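Local coordinates for PA0821 (Pseudomonas aeruginosa, PDB 7DRG), which probably serves as the immunity protein (antitoxin) that protects Pseudomonas aeruginosa from a putative VRR-NUC nuclease effector of its type VI secretion system, at residues F62-R67 and F166-R171; G299-T304 and R330-D335. All blocks are in the same frame, centred on the assembly; numbering follows the deposited sequence.

Contact 1 (F62-R67 and F166-R171)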
ATOM      1  N   PHE B  62      33.313 -13.441  -1.068  1.00 16.36           N
ATOM      2  CA  PHE B  62      33.318 -12.370  -2.054  1.00 17.26           C
ATOM      3  C   PHE B  62      33.906 -12.834  -3.380  1.00 17.40           C
ATOM      4  O   PHE B  62      33.418 -12.434  -4.444  1.00 19.50           O
ATOM      5  CB  PHE B  62      34.068 -11.146  -1.526  1.00 18.32           C
ATOM      6  CG  PHE B  62      33.978  -9.959  -2.443  1.00 16.44           C
ATOM      7  CD1 PHE B  62      32.747  -9.382  -2.713  1.00 20.75           C
ATOM      8  CD2 PHE B  62      35.107  -9.430  -3.045  1.00 23.46           C
ATOM      9  CE1 PHE B  62      32.636  -8.298  -3.565  1.00 22.14           C
ATOM     10  CE2 PHE B  62      34.998  -8.333  -3.899  1.00 24.23           C
ATOM     11  CZ  PHE B  62      33.760  -7.771  -4.151  1.00 21.57           C
ATOM     12  N   ASP B  63      34.954 -13.670  -3.350  1.00 18.48           N
ATOM     13  CA  ASP B  63      35.498 -14.200  -4.601  1.00 18.20           C
ATOM     14  C   ASP B  63      34.421 -14.927  -5.400  1.00 20.08           C
ATOM     15  O   ASP B  63      34.300 -14.746  -6.615  1.00 22.32           O
ATOM     16  CB  ASP B  63      36.657 -15.157  -4.319  1.00 18.67           C
ATOM     17  CG  ASP B  63      37.934 -14.454  -3.891  1.00 32.15           C
ATOM     18  OD1 ASP B  63      38.072 -13.231  -4.115  1.00 29.00           O
ATOM     19  OD2 ASP B  63      38.818 -15.157  -3.347  1.00 32.83           O
ATOM     20  N   GLU B  64      33.639 -15.768  -4.718  1.00 20.50           N
ATOM     21  CA  GLU B  64      32.541 -16.498  -5.351  1.00 19.85           C
ATOM     22  C   GLU B  64      31.503 -15.550  -5.935  1.00 20.42           C
ATOM     23  O   GLU B  64      31.011 -15.749  -7.053  1.00 24.69           O
ATOM     24  CB  GLU B  64      31.878 -17.404  -4.325  1.00 22.54           C
ATOM     25  CG  GLU B  64      32.356 -18.804  -4.278  1.00 34.13           C
ATOM     26  CD  GLU B  64      31.359 -19.681  -3.556  1.00 23.31           C
ATOM     27  OE1 GLU B  64      31.365 -19.675  -2.309  1.00 23.91           O
ATOM     28  OE2 GLU B  64      30.553 -20.349  -4.241  1.00 30.53           O
ATOM     29  N   PHE B  65      31.131 -14.529  -5.164  1.00 19.58           N
ATOM     30  CA  PHE B  65      30.128 -13.571  -5.612  1.00 20.67           C
ATOM     31  C   PHE B  65      30.654 -12.729  -6.765  1.00 20.41           C
ATOM     32  O   PHE B  65      29.941 -12.481  -7.745  1.00 22.22           O
ATOM     33  CB  PHE B  65      29.720 -12.694  -4.430  1.00 19.34           C
ATOM     34  CG  PHE B  65      28.791 -11.575  -4.785  1.00 18.03           C
ATOM     35  CD1 PHE B  65      27.434 -11.808  -4.930  1.00 22.29           C
ATOM     36  CD2 PHE B  65      29.275 -10.284  -4.956  1.00 19.76           C
ATOM     37  CE1 PHE B  65      26.571 -10.767  -5.243  1.00 20.87           C
ATOM     38  CE2 PHE B  65      28.410  -9.238  -5.266  1.00 19.03           C
ATOM     39  CZ  PHE B  65      27.063  -9.493  -5.415  1.00 19.22           C
ATOM     40  N   GLU B  66      31.911 -12.300  -6.668  1.00 19.82           N
ATOM     41  CA  GLU B  66      32.474 -11.395  -7.661  1.00 22.80           C
ATOM     42  C   GLU B  66      32.621 -12.070  -9.017  1.00 24.67           C
ATOM     43  O   GLU B  66      32.586 -11.387 -10.048  1.00 24.81           O
ATOM     44  CB  GLU B  66      33.818 -10.857  -7.164  1.00 23.01           C
ATOM     45  CG  GLU B  66      34.336  -9.652  -7.910  1.00 30.07           C
ATOM     46  CD  GLU B  66      35.604  -9.086  -7.293  1.00 36.40           C
ATOM     47  OE1 GLU B  66      36.508  -9.883  -6.955  1.00 34.20           O
ATOM     48  OE2 GLU B  66      35.695  -7.844  -7.145  1.00 32.21           O
ATOM     49  N   ARG B  67      32.789 -13.400  -9.048  1.00 24.46           N
ATOM     50  CA  ARG B  67      32.824 -14.088 -10.335  1.00 23.68           C
ATOM     51  C   ARG B  67      31.551 -13.828 -11.128  1.00 27.40           C
ATOM     52  O   ARG B  67      31.597 -13.705 -12.359  1.00 31.10           O
ATOM     53  CB  ARG B  67      33.030 -15.592 -10.143  1.00 27.44           C
ATOM     54  CG  ARG B  67      33.226 -16.337 -11.457  1.00 41.13           C
ATOM     55  CD  ARG B  67      33.385 -17.840 -11.260  1.00 45.38           C
ATOM     56  NE  ARG B  67      32.201 -18.436 -10.646  1.00 43.14           N
ATOM     57  CZ  ARG B  67      31.101 -18.774 -11.309  1.00 38.55           C
ATOM     58  NH1 ARG B  67      31.026 -18.580 -12.621  1.00 45.38           N
ATOM     59  NH2 ARG B  67      30.074 -19.304 -10.659  1.00 34.77           N
ATOM     60  N   PHE B 166      24.307 -19.087  -1.380  1.00 14.99           N
ATOM     61  CA  PHE B 166      23.757 -19.061  -0.028  1.00 14.95           C
ATOM     62  C   PHE B 166      24.221 -20.270   0.777  1.00 18.23           C
ATOM     63  O   PHE B 166      24.618 -20.135   1.942  1.00 17.24           O
ATOM     64  CB  PHE B 166      22.225 -18.984  -0.084  1.00 17.30           C
ATOM     65  CG  PHE B 166      21.592 -18.625   1.226  1.00 15.53           C
ATOM     66  CD1 PHE B 166      21.493 -17.300   1.616  1.00 15.67           C
ATOM     67  CD2 PHE B 166      21.093 -19.607   2.069  1.00 19.09           C
ATOM     68  CE1 PHE B 166      20.914 -16.969   2.829  1.00 15.31           C
ATOM     69  CE2 PHE B 166      20.514 -19.278   3.276  1.00 19.80           C
ATOM     70  CZ  PHE B 166      20.421 -17.952   3.654  1.00 17.98           C
ATOM     71  N   ILE B 167      24.206 -21.453   0.162  1.00 17.39           N
ATOM     72  CA  ILE B 167      24.678 -22.650   0.852  1.00 20.98           C
ATOM     73  C   ILE B 167      26.183 -22.580   1.087  1.00 18.43           C
ATOM     74  O   ILE B 167      26.667 -22.905   2.176  1.00 19.28           O
ATOM     75  CB  ILE B 167      24.289 -23.907   0.057  1.00 19.72           C
ATOM     76  CG1 ILE B 167      22.782 -23.940  -0.217  1.00 24.31           C
ATOM     77  CG2 ILE B 167      24.752 -25.154   0.796  1.00 19.55           C
ATOM     78  CD1 ILE B 167      21.926 -23.751   1.004  1.00 26.99           C
ATOM     79  N   ASP B 168      26.948 -22.176   0.069  1.00 17.01           N
ATOM     80  CA  ASP B 168      28.398 -22.077   0.222  1.00 15.95           C
ATOM     81  C   ASP B 168      28.767 -21.105   1.331  1.00 18.02           C
ATOM     82  O   ASP B 168      29.680 -21.373   2.122  1.00 17.61           O
ATOM     83  CB  ASP B 168      29.050 -21.641  -1.090  1.00 16.68           C
ATOM     84  CG  ASP B 168      29.127 -22.771  -2.116  1.00 20.75           C
ATOM     85  OD1 ASP B 168      28.723 -23.900  -1.794  1.00 22.84           O
ATOM     86  OD2 ASP B 168      29.580 -22.521  -3.255  1.00 22.53           O
ATOM     87  N   PHE B 169      28.063 -19.971   1.409  1.00 16.84           N
ATOM     88  CA  PHE B 169      28.381 -18.983   2.437  1.00 16.37           C
ATOM     89  C   PHE B 169      28.006 -19.501   3.820  1.00 15.63           C
ATOM     90  O   PHE B 169      28.743 -19.294   4.792  1.00 19.07           O
ATOM     91  CB  PHE B 169      27.644 -17.655   2.181  1.00 14.52           C
ATOM     92  CG  PHE B 169      28.034 -16.937   0.908  1.00 16.58           C
ATOM     93  CD1 PHE B 169      28.995 -17.431   0.047  1.00 17.47           C
ATOM     94  CD2 PHE B 169      27.417 -15.728   0.591  1.00 15.39           C
ATOM     95  CE1 PHE B 169      29.328 -16.759  -1.111  1.00 16.09           C
ATOM     96  CE2 PHE B 169      27.747 -15.047  -0.567  1.00 19.48           C
ATOM     97  CZ  PHE B 169      28.703 -15.552  -1.415  1.00 20.04           C
ATOM     98  N   ALA B 170      26.851 -20.160   3.929  1.00 17.01           N
ATOM     99  CA  ALA B 170      26.448 -20.736   5.207  1.00 17.51           C
ATOM    100  C   ALA B 170      27.480 -21.739   5.688  1.00 21.37           C
ATOM    101  O   ALA B 170      27.820 -21.780   6.878  1.00 20.08           O
ATOM    102  CB  ALA B 170      25.082 -21.407   5.068  1.00 20.93           C
ATOM    103  N   ARG B 171      27.990 -22.548   4.764  1.00 19.67           N
ATOM    104  CA  ARG B 171      28.967 -23.573   5.102  1.00 20.54           C
ATOM    105  C   ARG B 171      30.232 -22.966   5.703  1.00 23.60           C
ATOM    106  O   ARG B 171      30.796 -23.518   6.658  1.00 25.68           O
ATOM    107  CB  ARG B 171      29.279 -24.381   3.844  1.00 28.63           C
ATOM    108  CG  ARG B 171      30.055 -25.649   4.050  1.00 33.71           C
ATOM    109  CD  ARG B 171      29.556 -26.697   3.065  1.00 23.65           C
ATOM    110  NE  ARG B 171      29.341 -26.150   1.723  1.00 22.34           N
ATOM    111  CZ  ARG B 171      28.499 -26.674   0.838  1.00 23.74           C
ATOM    112  NH1 ARG B 171      27.786 -27.749   1.158  1.00 26.29           N
ATOM    113  NH2 ARG B 171      28.359 -26.125  -0.365  1.00 25.28           N
TER

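Contact 2 (G299-T304 and R330-D335)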
ATOM      1  N   GLY B 299       7.017 -21.254  16.510  1.00 30.95           N
ATOM      2  CA  GLY B 299       7.390 -21.450  17.899  1.00 34.92           C
ATOM      3  C   GLY B 299       8.760 -20.912  18.254  1.00 40.62           C
ATOM      4  O   GLY B 299       9.039 -20.695  19.438  1.00 35.57           O
ATOM      5  N   ILE B 300       9.623 -20.687  17.263  1.00 29.38           N
ATOM      6  CA  ILE B 300      10.937 -20.106  17.507  1.00 29.56           C
ATOM      7  C   ILE B 300      11.081 -18.734  16.842  1.00 26.07           C
ATOM      8  O   ILE B 300      12.189 -18.286  16.586  1.00 26.25           O
ATOM      9  CB  ILE B 300      12.072 -21.055  17.072  1.00 29.54           C
ATOM     10  CG1 ILE B 300      12.037 -21.327  15.560  1.00 24.50           C
ATOM     11  CG2 ILE B 300      12.021 -22.344  17.876  1.00 29.02           C
ATOM     12  CD1 ILE B 300      13.364 -21.838  14.991  1.00 26.07           C
ATOM     13  N   ARG B 301       9.973 -18.056  16.565  1.00 27.05           N
ATOM     14  CA  ARG B 301      10.019 -16.718  15.989  1.00 25.55           C
ATOM     15  C   ARG B 301      10.094 -15.670  17.095  1.00 26.14           C
ATOM     16  O   ARG B 301       9.487 -15.830  18.158  1.00 27.62           O
ATOM     17  CB  ARG B 301       8.785 -16.474  15.116  1.00 24.65           C
ATOM     18  CG  ARG B 301       8.865 -15.228  14.244  1.00 26.67           C
ATOM     19  CD  ARG B 301       7.631 -15.134  13.368  1.00 25.48           C
ATOM     20  NE  ARG B 301       6.421 -14.870  14.142  1.00 28.09           N
ATOM     21  CZ  ARG B 301       5.229 -15.380  13.854  1.00 30.25           C
ATOM     22  NH1 ARG B 301       5.091 -16.198  12.821  1.00 29.64           N
ATOM     23  NH2 ARG B 301       4.178 -15.084  14.607  1.00 31.38           N
ATOM     24  N   TYR B 302      10.846 -14.598  16.844  1.00 23.86           N
ATOM     25  CA  TYR B 302      10.873 -13.485  17.784  1.00 24.82           C
ATOM     26  C   TYR B 302       9.463 -12.945  17.992  1.00 27.92           C
ATOM     27  O   TYR B 302       8.691 -12.800  17.041  1.00 28.23           O
ATOM     28  CB  TYR B 302      11.780 -12.359  17.274  1.00 24.07           C
ATOM     29  CG  TYR B 302      13.265 -12.646  17.300  1.00 21.27           C
ATOM     30  CD1 TYR B 302      13.972 -12.679  18.499  1.00 23.58           C
ATOM     31  CD2 TYR B 302      13.968 -12.849  16.122  1.00 19.80           C
ATOM     32  CE1 TYR B 302      15.336 -12.936  18.524  1.00 23.93           C
ATOM     33  CE2 TYR B 302      15.327 -13.100  16.136  1.00 23.47           C
ATOM     34  CZ  TYR B 302      16.007 -13.140  17.336  1.00 23.97           C
ATOM     35  OH  TYR B 302      17.362 -13.390  17.339  1.00 24.41           O
ATOM     36  N   GLU B 303       9.120 -12.662  19.252  1.00 27.17           N
ATOM     37  CA  GLU B 303       7.832 -12.035  19.529  1.00 30.14           C
ATOM     38  C   GLU B 303       7.828 -10.580  19.093  1.00 28.10           C
ATOM     39  O   GLU B 303       6.784 -10.048  18.693  1.00 28.55           O
ATOM     40  CB  GLU B 303       7.508 -12.147  21.017  1.00 35.44           C
ATOM     41  CG  GLU B 303       7.633 -13.558  21.560  1.00 52.25           C
ATOM     42  CD  GLU B 303       7.243 -13.662  23.020  1.00 66.80           C
ATOM     43  OE1 GLU B 303       8.101 -14.058  23.838  1.00 68.13           O
ATOM     44  OE2 GLU B 303       6.080 -13.345  23.347  1.00 71.12           O
ATOM     45  N   THR B 304       8.983  -9.925  19.170  1.00 30.00           N
ATOM     46  CA  THR B 304       9.169  -8.569  18.684  1.00 27.49           C
ATOM     47  C   THR B 304      10.639  -8.400  18.321  1.00 25.75           C
ATOM     48  O   THR B 304      11.513  -9.036  18.919  1.00 27.55           O
ATOM     49  CB  THR B 304       8.749  -7.535  19.734  1.00 31.63           C
ATOM     50  OG1 THR B 304       8.977  -6.216  19.226  1.00 32.34           O
ATOM     51  CG2 THR B 304       9.544  -7.728  21.022  1.00 32.08           C
ATOM     52  N   ARG B 330       2.733 -11.975   9.684  1.00 22.07           N
ATOM     53  CA  ARG B 330       1.957 -11.838   8.453  1.00 21.31           C
ATOM     54  C   ARG B 330       1.617 -13.168   7.787  1.00 25.86           C
ATOM     55  O   ARG B 330       0.648 -13.226   7.021  1.00 29.03           O
ATOM     56  CB  ARG B 330       2.701 -10.944   7.461  1.00 21.90           C
ATOM     57  CG  ARG B 330       3.982 -11.561   6.956  1.00 20.71           C
ATOM     58  CD  ARG B 330       4.952 -10.532   6.380  1.00 20.18           C
ATOM     59  NE  ARG B 330       6.090 -11.263   5.827  1.00 20.03           N
ATOM     60  CZ  ARG B 330       7.041 -11.834   6.562  1.00 21.42           C
ATOM     61  NH1 ARG B 330       7.030 -11.718   7.886  1.00 18.72           N
ATOM     62  NH2 ARG B 330       8.002 -12.532   5.969  1.00 20.37           N
ATOM     63  N   LEU B 331       2.367 -14.228   8.053  1.00 21.54           N
ATOM     64  CA  LEU B 331       2.121 -15.514   7.418  1.00 20.55           C
ATOM     65  C   LEU B 331       1.311 -16.478   8.283  1.00 26.24           C
ATOM     66  O   LEU B 331       0.989 -17.582   7.822  1.00 25.51           O
ATOM     67  CB  LEU B 331       3.460 -16.159   7.036  1.00 20.56           C
ATOM     68  CG  LEU B 331       4.345 -15.391   6.046  1.00 22.32           C
ATOM     69  CD1 LEU B 331       5.765 -15.973   6.003  1.00 22.61           C
ATOM     70  CD2 LEU B 331       3.727 -15.436   4.668  1.00 28.77           C
ATOM     71  N   ASP B 332       0.977 -16.096   9.516  1.00 25.07           N
ATOM     72  CA  ASP B 332       0.300 -17.002  10.439  1.00 26.08           C
ATOM     73  C   ASP B 332      -1.089 -17.382   9.938  1.00 28.96           C
ATOM     74  O   ASP B 332      -1.821 -16.552   9.391  1.00 30.00           O
ATOM     75  CB  ASP B 332       0.173 -16.358  11.821  1.00 30.76           C
ATOM     76  CG  ASP B 332       1.482 -16.313  12.579  1.00 36.42           C
ATOM     77  OD1 ASP B 332       2.482 -16.887  12.095  1.00 35.21           O
ATOM     78  OD2 ASP B 332       1.505 -15.707  13.671  1.00 33.66           O
ATOM     79  N   VAL B 333      -1.453 -18.650  10.147  1.00 28.65           N
ATOM     80  CA  VAL B 333      -2.777 -19.180   9.841  1.00 33.18           C
ATOM     81  C   VAL B 333      -3.237 -20.030  11.022  1.00 34.42           C
ATOM     82  O   VAL B 333      -2.458 -20.365  11.914  1.00 37.37           O
ATOM     83  CB  VAL B 333      -2.797 -20.009   8.537  1.00 30.00           C
ATOM     84  CG1 VAL B 333      -2.391 -19.160   7.339  1.00 32.14           C
ATOM     85  CG2 VAL B 333      -1.897 -21.222   8.668  1.00 29.38           C
ATOM     86  N   GLU B 334      -4.525 -20.378  11.020  1.00 40.71           N
ATOM     87  CA  GLU B 334      -5.063 -21.266  12.046  1.00 37.29           C
ATOM     88  C   GLU B 334      -4.669 -22.711  11.764  1.00 41.36           C
ATOM     89  O   GLU B 334      -4.577 -23.126  10.605  1.00 44.00           O
ATOM     90  CB  GLU B 334      -6.590 -21.158  12.122  1.00 45.34           C
ATOM     91  CG  GLU B 334      -7.119 -19.766  12.439  1.00 53.36           C
ATOM     92  CD  GLU B 334      -6.544 -19.194  13.720  1.00 68.43           C
ATOM     93  OE1 GLU B 334      -6.298 -19.972  14.668  1.00 69.49           O
ATOM     94  OE2 GLU B 334      -6.330 -17.963  13.774  1.00 76.44           O
ATOM     95  N   ASP B 335      -4.442 -23.474  12.841  1.00 39.64           N
ATOM     96  CA  ASP B 335      -4.083 -24.887  12.718  1.00 44.71           C
ATOM     97  C   ASP B 335      -5.057 -25.642  11.824  1.00 44.97           C
ATOM     98  O   ASP B 335      -4.651 -26.508  11.039  1.00 42.41           O
ATOM     99  CB  ASP B 335      -4.040 -25.549  14.098  1.00 51.62           C
ATOM    100  CG  ASP B 335      -2.912 -25.036  14.964  1.00 61.20           C
ATOM    101  OD1 ASP B 335      -2.368 -23.955  14.658  1.00 66.61           O
ATOM    102  OD2 ASP B 335      -2.565 -25.721  15.950  1.00 64.86           O
TER

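Contact 1 (F62-R67 and F166-R171)
Glu64 and Asp168 meet carboxylate to carboxylate between two nearly antiparallel helices. The short segments 62-67 and 166-171 run at 167° to each other, and their axes come within 10.8 Å. At that spacing the backbones stay well separated, and side chains alone bridge the gap. Glu64 reaches across from helix 52-69. It turns to an unstaggered chi1 of -95° and then runs extended beyond CG to reach Asp168. Its OE2 lies 2.6 Å from Asp168 OD2, and the two carboxylate planes are 40° apart. Two acid oxygens this close suggest that one of the acids holds a proton. Asp168 keeps CG beside its own backbone N, anti to the carbonyl carbon, and its side chain crosses that of Glu64 at about a right angle. Its other oxygen, OD1, takes a hydrogen bond from Arg171 NH2 at 2.7 Å, one turn along the same helix. This salt bridge is bent. Gln164 also donates to Asp168 OD1, while Glu64 OE1 is paired with Arg172, the strongest polar partner of the glutamate.

Below this acid pair, Phe169 points its ring into the gap between the helices. Glu64 OE1 sits at the ring edge, in its plane, 3.8 Å from Phe169 CE1. Phe65 CB comes to the same rim, 4.3 Å from Phe169 CZ, while the Phe65 ring turns away toward Trp125 and Phe127. Phe169 also meets Phe148 and Leu44, which tie this aromatic layer to the strands beneath the helices.

The contact therefore has a polar outer layer over an aromatic inner one. Arg171 and Arg172 would offset the negative charge. The close acid pair would probably raise the pKa of one carboxyl group, although crystal packing may contribute to the approach.

Contact 2 (G299-T304 and R330-D335)
Arg301 and Asp332 form a bidentate, end-on salt bridge that joins two loops. The segment 299-304 follows helix 288-297, and the segment 330-335 leads from helix 321-328 to helix 338-348. The nearest CA atoms, those of Arg301 and Asp332, are still 11.2 Å apart, so the two side chains span the gap from opposite directions. The guanidinium uses NH1 and NH2, one nitrogen to each carboxylate oxygen. Arg301 NH1 donates to Asp332 OD1 at 2.8 Å, with an N-H...O angle of 167°. Arg301 NH2 donates to Asp332 OD2 at 2.9 Å, with an angle of 162°. Both oxygens receive their donor on the syn side. Both bonds also lie close to the guanidinium plane, and the two flat groups are nearly coplanar, 27° apart. Arg301 starts extended, with CG anti to the backbone N, then bends at chi3 to bring NH1 and NH2 round to the aspartate.

Asp332 has a further donor. Asn294 ND2, on helix 288-297, bonds to OD1, so that oxygen accepts from both an arginine and an amide, and the helix is linked to the same carboxylate as the loop that follows it. The backbone of Arg301 is held as well, since its O accepts from Arg226 NH1. Neighbouring Arg330 makes a cation-pi contact with Trp327 and packs on Leu317 of the second subunit.

Each carboxylate oxygen of Asp332 thus has an arginine donor, and the paired bonds restrict rotation of both flat groups. Such pairing probably keeps Asp332 ionised. It clips the two loops together through charge, with no apolar contact between the segments.

Overall arrangement
Contacts 1 and 2 lie on opposite sides of the chain's centre, with about 30 Å between their own centres. They share no helix or loop and follow one another along the sequence. Contact 1 is partly buried and joins helix 52-69 to helix 161-173. Contact 2 lies at the surface and joins two loops among the later helices, close to the second subunit. Their chemistry differs accordingly. Contact 1 brings two acid side chains together, one of them probably protonated, above an aromatic layer, and draws on arginines of its second helix. Contact 2 is a single pairing of opposite charges, made by one residue from each segment and supported by an asparagine.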